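Local coordinates for protein pyruvate kinase (Pseudomonas aeruginosa, PDB 6QXL) that probably catalyses the last step of glycolysis, making pyruvate and ATP from phosphoenolpyruvate and ADP, and binds glucose-6-phosphate at an allosteric site, at residues Ser362-Ser367 and Leu391-Ile396; Thr384-Thr389 and Thr465-Thr470; Tyr403-His408 and Ile424-Ala429. One frame throughout, in Å; residues are numbered along the deposited sequence.

Contact 1 (Ser362-Ser367 and Leu391-Ile396); sequences SIALAS and LIMSRI
M393 leaves its helix with CG anti to the carbonyl carbon (chi1 -65°) and then runs extended, so it lies alongside the facing helix: its CG rests 3.7 Å from A364 CB and its CE ends by S367. I392 starts from a similar torsion (chi1 -56°), but here the branch that matters is CG2. It stands anti to the backbone N and meets A364 CB at 3.6 Å, while CG1 and CD1 turn away from the contact. A364 therefore sits between the two side chains of adjacent residues, and its small methyl lets the backbones come close, with A364 CA 5.0 Å from M393 CA.

L365 joins this group through its CD2, which lies 4.2 Å from I392 CG2 and closer still to I396. There L365 CD2 touches I396 CG1 at 3.6 Å and is equally near I396 CD1, the two side chains crossing at about a right angle. No hydrogen bond spans the contact; S367 OG instead donates to I363 O of its own helix at 2.7 Å. S367 N reaches the same oxygen from the opposite face of its plane, so the hydroxyl is turned back onto its own helix while M393 CE passes 4.1 Å from S367 OG. Within 391-396, R395 NE bonds to L391 O, and R395 NH2 bonds almost straight (170°) to S394 OG, in the guanidinium plane, while also forming a salt bridge with D311.

In the alpha/beta domain, the contact joins helix 359-373 to the short helix 388-394. S367 and M393 both lie against T459 of strand 455-461, I363 and S367 reach M473 of strand 470-477, and L365 also packs on Y369 of a second subunit.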
# COMPACT_ATOMS: atom_id res chain seq x y z
N SER A 362 11.03 -21.49 6.66
CA SER A 362 11.70 -20.21 6.87
C SER A 362 12.93 -19.99 6.01
O SER A 362 13.14 -18.89 5.50
CB SER A 362 12.06 -20.01 8.34
OG SER A 362 10.89 -19.72 9.07
N ILE A 363 13.73 -21.04 5.84
CA ILE A 363 14.92 -20.92 5.02
C ILE A 363 14.55 -20.76 3.56
O ILE A 363 15.19 -20.00 2.83
CB ILE A 363 15.85 -22.16 5.18
CG1 ILE A 363 16.34 -22.31 6.62
CG2 ILE A 363 17.05 -22.06 4.24
CD1 ILE A 363 17.40 -21.29 7.01
N ALA A 364 13.51 -21.47 3.12
CA ALA A 364 13.05 -21.31 1.75
C ALA A 364 12.61 -19.87 1.50
O ALA A 364 13.09 -19.21 0.57
CB ALA A 364 11.91 -22.26 1.44
N LEU A 365 11.74 -19.36 2.38
CA LEU A 365 11.25 -17.99 2.22
C LEU A 365 12.38 -16.98 2.30
O LEU A 365 12.43 -16.04 1.51
CB LEU A 365 10.17 -17.68 3.23
CG LEU A 365 8.94 -18.57 3.01
CD1 LEU A 365 7.88 -18.39 4.05
CD2 LEU A 365 8.34 -18.36 1.61
N ALA A 366 13.32 -17.21 3.22
CA ALA A 366 14.43 -16.29 3.38
C ALA A 366 15.32 -16.24 2.15
O ALA A 366 15.89 -15.20 1.83
CB ALA A 366 15.24 -16.67 4.61
N SER A 367 15.43 -17.37 1.45
CA SER A 367 16.23 -17.44 0.24
C SER A 367 15.57 -16.68 -0.89
O SER A 367 16.25 -15.97 -1.65
CB SER A 367 16.47 -18.89 -0.18
OG SER A 367 17.04 -19.64 0.86
N LEU A 391 9.74 -26.84 -3.28
CA LEU A 391 8.32 -26.57 -3.37
C LEU A 391 7.97 -25.24 -2.73
O LEU A 391 7.28 -24.42 -3.34
CB LEU A 391 7.52 -27.69 -2.71
CG LEU A 391 6.01 -27.46 -2.59
CD1 LEU A 391 5.36 -27.38 -3.93
CD2 LEU A 391 5.36 -28.55 -1.79
N ILE A 392 8.47 -24.99 -1.52
CA ILE A 392 8.20 -23.76 -0.80
C ILE A 392 8.85 -22.59 -1.54
O ILE A 392 8.20 -21.57 -1.79
CB ILE A 392 8.69 -23.82 0.63
CG1 ILE A 392 8.10 -25.02 1.38
CG2 ILE A 392 8.37 -22.52 1.37
CD1 ILE A 392 6.60 -25.12 1.40
N MET A 393 10.09 -22.73 -1.94
CA MET A 393 10.75 -21.64 -2.66
C MET A 393 9.90 -21.19 -3.85
O MET A 393 9.73 -19.99 -4.07
CB MET A 393 12.14 -22.04 -3.15
CG MET A 393 13.13 -22.33 -2.04
SD MET A 393 14.73 -22.74 -2.74
CE MET A 393 15.72 -22.86 -1.27
N SER A 394 9.33 -22.14 -4.58
CA SER A 394 8.66 -21.84 -5.84
C SER A 394 7.24 -21.30 -5.67
O SER A 394 6.63 -20.89 -6.64
CB SER A 394 8.68 -23.07 -6.74
OG SER A 394 8.02 -24.15 -6.13
N ARG A 395 6.73 -21.28 -4.43
CA ARG A 395 5.49 -20.54 -4.14
C ARG A 395 5.66 -19.02 -4.19
O ARG A 395 4.69 -18.32 -4.21
CB ARG A 395 4.93 -20.89 -2.77
CG ARG A 395 4.68 -22.35 -2.46
CD ARG A 395 3.89 -23.08 -3.51
NE ARG A 395 4.74 -23.43 -4.64
CZ ARG A 395 4.28 -23.79 -5.83
NH1 ARG A 395 2.97 -23.85 -6.07
NH2 ARG A 395 5.16 -24.05 -6.79
N ILE A 396 6.89 -18.53 -4.21
CA ILE A 396 7.14 -17.10 -4.15
C ILE A 396 7.46 -16.59 -5.54
O ILE A 396 8.28 -17.17 -6.24
CB ILE A 396 8.33 -16.82 -3.20
CG1 ILE A 396 8.04 -17.35 -1.80
CG2 ILE A 396 8.64 -15.35 -3.13
CD1 ILE A 396 6.78 -16.79 -1.20

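Contact 2 (Thr384-Thr389 and Thr465-Thr470). With G6P (6-O-phosphono-alpha-D-glucopyranose), chain M.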
# COMPACT_ATOMS: atom_id res chain seq x y z
N THR A 384 18.07 -31.09 -1.65
CA THR A 384 16.81 -31.59 -1.13
C THR A 384 16.70 -33.09 -1.30
O THR A 384 17.15 -33.65 -2.29
CB THR A 384 15.60 -30.87 -1.81
OG1 THR A 384 14.36 -31.41 -1.30
CG2 THR A 384 15.67 -31.00 -3.33
N GLU A 385 16.04 -33.71 -0.34
CA GLU A 385 15.81 -35.13 -0.31
C GLU A 385 14.51 -35.46 -1.05
O GLU A 385 14.52 -36.28 -1.97
CB GLU A 385 15.81 -35.64 1.13
CG GLU A 385 16.23 -37.07 1.37
CD GLU A 385 17.74 -37.37 1.07
OE1 GLU A 385 18.51 -36.50 0.62
OE2 GLU A 385 18.17 -38.52 1.23
N SER A 386 13.42 -34.82 -0.65
CA SER A 386 12.10 -35.12 -1.17
C SER A 386 11.51 -34.06 -2.09
O SER A 386 10.42 -34.24 -2.61
CB SER A 386 11.13 -35.36 -0.02
OG SER A 386 10.74 -34.13 0.58
N GLY A 387 12.21 -32.94 -2.26
CA GLY A 387 11.69 -31.81 -3.05
C GLY A 387 10.83 -30.81 -2.28
O GLY A 387 10.38 -29.83 -2.85
N PHE A 388 10.63 -31.02 -0.98
CA PHE A 388 9.82 -30.11 -0.18
C PHE A 388 10.38 -28.69 -0.10
O PHE A 388 9.64 -27.72 -0.19
CB PHE A 388 9.64 -30.64 1.23
CG PHE A 388 8.83 -29.74 2.11
CD1 PHE A 388 7.45 -29.72 2.02
CD2 PHE A 388 9.45 -28.89 3.02
CE1 PHE A 388 6.67 -28.90 2.83
CE2 PHE A 388 8.71 -28.04 3.84
CZ PHE A 388 7.31 -28.05 3.74
N THR A 389 11.67 -28.56 0.10
CA THR A 389 12.25 -27.23 0.20
C THR A 389 12.04 -26.40 -1.07
O THR A 389 11.58 -25.28 -0.98
CB THR A 389 13.71 -27.29 0.68
OG1 THR A 389 13.75 -27.87 1.98
CG2 THR A 389 14.30 -25.91 0.78
N THR A 465 21.29 -37.29 4.99
CA THR A 465 20.58 -38.57 4.98
C THR A 465 19.09 -38.40 5.33
O THR A 465 18.23 -38.95 4.64
CB THR A 465 21.23 -39.55 5.96
OG1 THR A 465 21.06 -39.08 7.30
CG2 THR A 465 22.75 -39.68 5.68
N ALA A 466 18.76 -37.61 6.36
CA ALA A 466 17.38 -37.37 6.76
C ALA A 466 16.71 -36.33 5.86
O ALA A 466 17.36 -35.56 5.18
CB ALA A 466 17.33 -36.93 8.22
N GLN A 467 15.38 -36.34 5.86
CA GLN A 467 14.56 -35.35 5.17
C GLN A 467 13.95 -34.39 6.20
O GLN A 467 13.90 -34.70 7.38
CB GLN A 467 13.49 -36.08 4.34
CG GLN A 467 12.11 -35.45 4.29
CD GLN A 467 11.05 -36.29 3.67
OE1 GLN A 467 11.25 -37.43 3.22
NE2 GLN A 467 9.90 -35.68 3.56
N GLY A 468 13.48 -33.24 5.71
CA GLY A 468 12.79 -32.26 6.55
C GLY A 468 13.64 -31.43 7.50
O GLY A 468 13.10 -30.77 8.37
N GLY A 469 14.96 -31.43 7.33
CA GLY A 469 15.86 -30.68 8.18
C GLY A 469 16.63 -29.58 7.47
O GLY A 469 17.73 -29.28 7.93
N THR A 470 16.11 -28.96 6.39
CA THR A 470 16.79 -27.80 5.83
C THR A 470 16.82 -26.70 6.90
O THR A 470 15.78 -26.37 7.46
CB THR A 470 16.12 -27.24 4.56
OG1 THR A 470 16.21 -28.18 3.51
CG2 THR A 470 16.80 -25.98 4.07
C1 G6P M . 19.26 -31.49 2.43
C2 G6P M . 19.92 -32.68 3.09
C3 G6P M . 19.33 -32.66 4.50
C4 G6P M . 17.91 -32.13 4.59
C5 G6P M . 17.27 -32.50 3.26
C6 G6P M . 15.77 -32.25 3.31
O1 G6P M . 20.08 -31.27 1.29
O2 G6P M . 19.72 -33.92 2.37
O3 G6P M . 20.15 -31.70 5.12
O4 G6P M . 17.23 -32.63 5.78
O5 G6P M . 17.88 -31.78 2.20
O6 G6P M . 15.19 -31.91 2.07
P G6P M . 13.55 -31.77 1.93
O1P G6P M . 13.03 -33.12 1.51
O2P G6P M . 13.78 -30.73 0.87
O3P G6P M . 12.80 -31.48 3.25
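E385 and Q467 bring the two backbones within 5.6 Å, CA to CA, where the loop entering helix 388-394 runs past the 465-470 loop. Together they form much of the allosteric effector site in the alpha/beta domain, occupied here by glucose-6-phosphate.

The side chains of E385 and Q467 cross obliquely and touch through their CB atoms. The amide of Q467 lies beside S386 without bonding to its hydroxyl. E385 OE2 faces T465 O, two acceptors with no bond between them, and takes a weak hydrogen bond from H408 instead. Deeper in, T389 and T470 meet tip to tip through a hydrogen bond between T389 OG1 and T470 OG1 (2.9 Å); either could donate. Both hydroxyls stand anti to their own carbonyl carbons (chi1 -62° for T389), which aims them at each other.

The phosphate is held from both segments. S386 grips one oxygen twice, N to G6P O1P at 2.8 Å and OG to G6P O1P at 2.7 Å. T389 N, in the first turn of the helix, donates to G6P O2P at 3.1 Å, so the anion lies near the helix N terminus, whose dipole probably helps to stabilise its charge. From the other loop G468 N reaches G6P O3P at 3.1 Å. E385 N points nearly straight (171°) at the bridging G6P O6. The 465-470 loop also holds the sugar: G6P O4 donates to A466 O at 3.0 Å and accepts from G469 N.

G387, the helix N-cap, has a positive phi of 87°, at which a CB would be jammed against S386 O, so the backbone here calls for glycine. Its N donates to T384 OG1 at 2.8 Å, closing an ST motif.

Contact 3 (Tyr403-His408 and Ile424-Ala429); sequences YAYSPH and IPFDPA
Y403 comes first in the segment, its ring CD1 3.8 Å from I424 CG1, the two side chains crossing at a slant. The segments are neighbouring parallel strands of a beta-alpha-beta unit, 402-406 and 421-425 joined through helix 409-414, in the alpha/beta domain's sheet.

Next, A404 O receives I424 N in an almost straight bond (3.0 Å). Y405 pairs with I424 and makes the largest side-chain contact of its segment. Its CG lies anti to the carbonyl carbon (chi1 -76°), so the ring points the same way as I424 and lies beside it: I424 CB sits over the ring centre, 3.9 Å from the centroid in a CH-pi contact, and I424 CG2 covers the same face. The ring's edge turns to the face of F426, a T-shaped pair with planes 71° apart and CD2 of Y405 3.5 Å from F426 CG. Beyond the contact, Y405 OH bonds to A440 O, and the ring packs on helix 436-446.

S406 bridges P425, its side chain on the other face of the sheet from Y405. Its N makes only a weak bond to I424 O, whereas its O accepts from F426 N at 3.0 Å; its hydroxyl turns to T384 O.

Past S406 the bonding between the segments stops: P407 N lies 2.9 Å from F426 O but has no hydrogen to share. The proline ring packs beside the aspartate, with P407 CB 4.0 Å from D427 CG.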
# COMPACT_ATOMS: atom_id res chain seq x y z
N TYR A 403 17.26 -24.62 -8.48
CA TYR A 403 17.77 -25.95 -8.83
C TYR A 403 17.59 -26.92 -7.69
O TYR A 403 18.13 -26.70 -6.61
CB TYR A 403 19.21 -25.84 -9.23
CG TYR A 403 19.39 -25.06 -10.49
CD1 TYR A 403 19.18 -25.65 -11.73
CD2 TYR A 403 19.75 -23.72 -10.46
CE1 TYR A 403 19.34 -24.92 -12.90
CE2 TYR A 403 19.92 -23.01 -11.64
CZ TYR A 403 19.71 -23.62 -12.84
OH TYR A 403 19.87 -22.90 -13.98
N ALA A 404 16.81 -27.98 -7.91
CA ALA A 404 16.62 -29.04 -6.92
C ALA A 404 17.70 -30.11 -7.13
O ALA A 404 17.66 -30.88 -8.11
CB ALA A 404 15.23 -29.64 -7.06
N TYR A 405 18.68 -30.12 -6.22
CA TYR A 405 19.74 -31.12 -6.18
C TYR A 405 19.27 -32.30 -5.35
O TYR A 405 19.01 -32.17 -4.14
CB TYR A 405 21.01 -30.53 -5.57
CG TYR A 405 21.80 -29.60 -6.48
CD1 TYR A 405 21.23 -28.48 -7.05
CD2 TYR A 405 23.14 -29.81 -6.71
CE1 TYR A 405 21.97 -27.62 -7.86
CE2 TYR A 405 23.88 -28.97 -7.54
CZ TYR A 405 23.29 -27.87 -8.09
OH TYR A 405 24.03 -27.02 -8.89
N SER A 406 19.13 -33.46 -5.99
CA SER A 406 18.69 -34.64 -5.28
C SER A 406 19.32 -35.88 -5.88
O SER A 406 19.63 -35.92 -7.07
CB SER A 406 17.17 -34.75 -5.32
OG SER A 406 16.70 -35.66 -4.34
N PRO A 407 19.57 -36.88 -5.05
CA PRO A 407 20.05 -38.14 -5.58
C PRO A 407 18.91 -39.05 -6.05
O PRO A 407 19.14 -39.88 -6.91
CB PRO A 407 20.77 -38.75 -4.38
CG PRO A 407 20.00 -38.25 -3.19
CD PRO A 407 19.56 -36.87 -3.57
N HIS A 408 17.71 -38.86 -5.53
CA HIS A 408 16.60 -39.77 -5.77
C HIS A 408 15.86 -39.47 -7.07
O HIS A 408 15.67 -38.33 -7.44
CB HIS A 408 15.61 -39.75 -4.62
CG HIS A 408 16.24 -39.92 -3.28
ND1 HIS A 408 17.42 -40.61 -3.08
CD2 HIS A 408 15.86 -39.48 -2.06
CE1 HIS A 408 17.74 -40.58 -1.80
NE2 HIS A 408 16.82 -39.89 -1.16
N ILE A 424 18.80 -31.11 -10.84
CA ILE A 424 20.21 -31.43 -11.01
C ILE A 424 20.50 -32.68 -10.18
O ILE A 424 20.52 -32.61 -8.95
CB ILE A 424 21.12 -30.30 -10.51
CG1 ILE A 424 20.85 -28.98 -11.26
CG2 ILE A 424 22.57 -30.72 -10.64
CD1 ILE A 424 21.40 -28.90 -12.65
N PRO A 425 20.75 -33.83 -10.84
CA PRO A 425 21.04 -35.04 -10.05
C PRO A 425 22.38 -34.88 -9.33
O PRO A 425 23.36 -34.36 -9.93
CB PRO A 425 21.09 -36.16 -11.09
CG PRO A 425 20.57 -35.57 -12.35
CD PRO A 425 20.87 -34.09 -12.28
N PHE A 426 22.39 -35.26 -8.05
CA PHE A 426 23.49 -34.93 -7.16
C PHE A 426 23.34 -35.69 -5.86
O PHE A 426 22.22 -35.80 -5.33
CB PHE A 426 23.50 -33.42 -6.91
CG PHE A 426 24.70 -32.90 -6.17
CD1 PHE A 426 24.64 -32.78 -4.80
CD2 PHE A 426 25.84 -32.44 -6.86
CE1 PHE A 426 25.72 -32.26 -4.09
CE2 PHE A 426 26.89 -31.90 -6.17
CZ PHE A 426 26.84 -31.78 -4.80
N ASP A 427 24.45 -36.25 -5.39
CA ASP A 427 24.48 -37.02 -4.15
C ASP A 427 25.54 -36.45 -3.22
O ASP A 427 26.70 -36.85 -3.29
CB ASP A 427 24.76 -38.51 -4.40
CG ASP A 427 24.48 -39.36 -3.16
OD1 ASP A 427 24.13 -38.78 -2.09
OD2 ASP A 427 24.60 -40.61 -3.25
N PRO A 428 25.12 -35.56 -2.30
CA PRO A 428 26.11 -34.96 -1.41
C PRO A 428 26.73 -35.96 -0.40
O PRO A 428 27.91 -35.83 -0.08
CB PRO A 428 25.32 -33.84 -0.72
CG PRO A 428 23.94 -34.37 -0.65
CD PRO A 428 23.75 -35.22 -1.88
N ALA A 429 25.95 -36.95 0.06
CA ALA A 429 26.44 -37.94 1.04
C ALA A 429 27.64 -38.75 0.54
O ALA A 429 28.50 -39.12 1.31
CB ALA A 429 25.31 -38.89 1.47

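Overall arrangement
All three contacts lie in the alpha/beta domain. From the N terminus, helix 359-373 comes first, and contact 1 closes a loop on it when helix 388-394 packs back after strand 377-383. Contact 2 opens inside that loop, at 384-389, and closes only at 465-470, so contacts 1 and 2 cross; they share helix 388-394 and touch where I363 meets T470. Contact 3 follows contact 1 in series and nests within contact 2's long loop, tying two neighbouring parallel strands. A probable backbone hydrogen bond from T384 N to Y405 O joins contacts 2 and 3, and contact 2, with the effector site, lies between the other two.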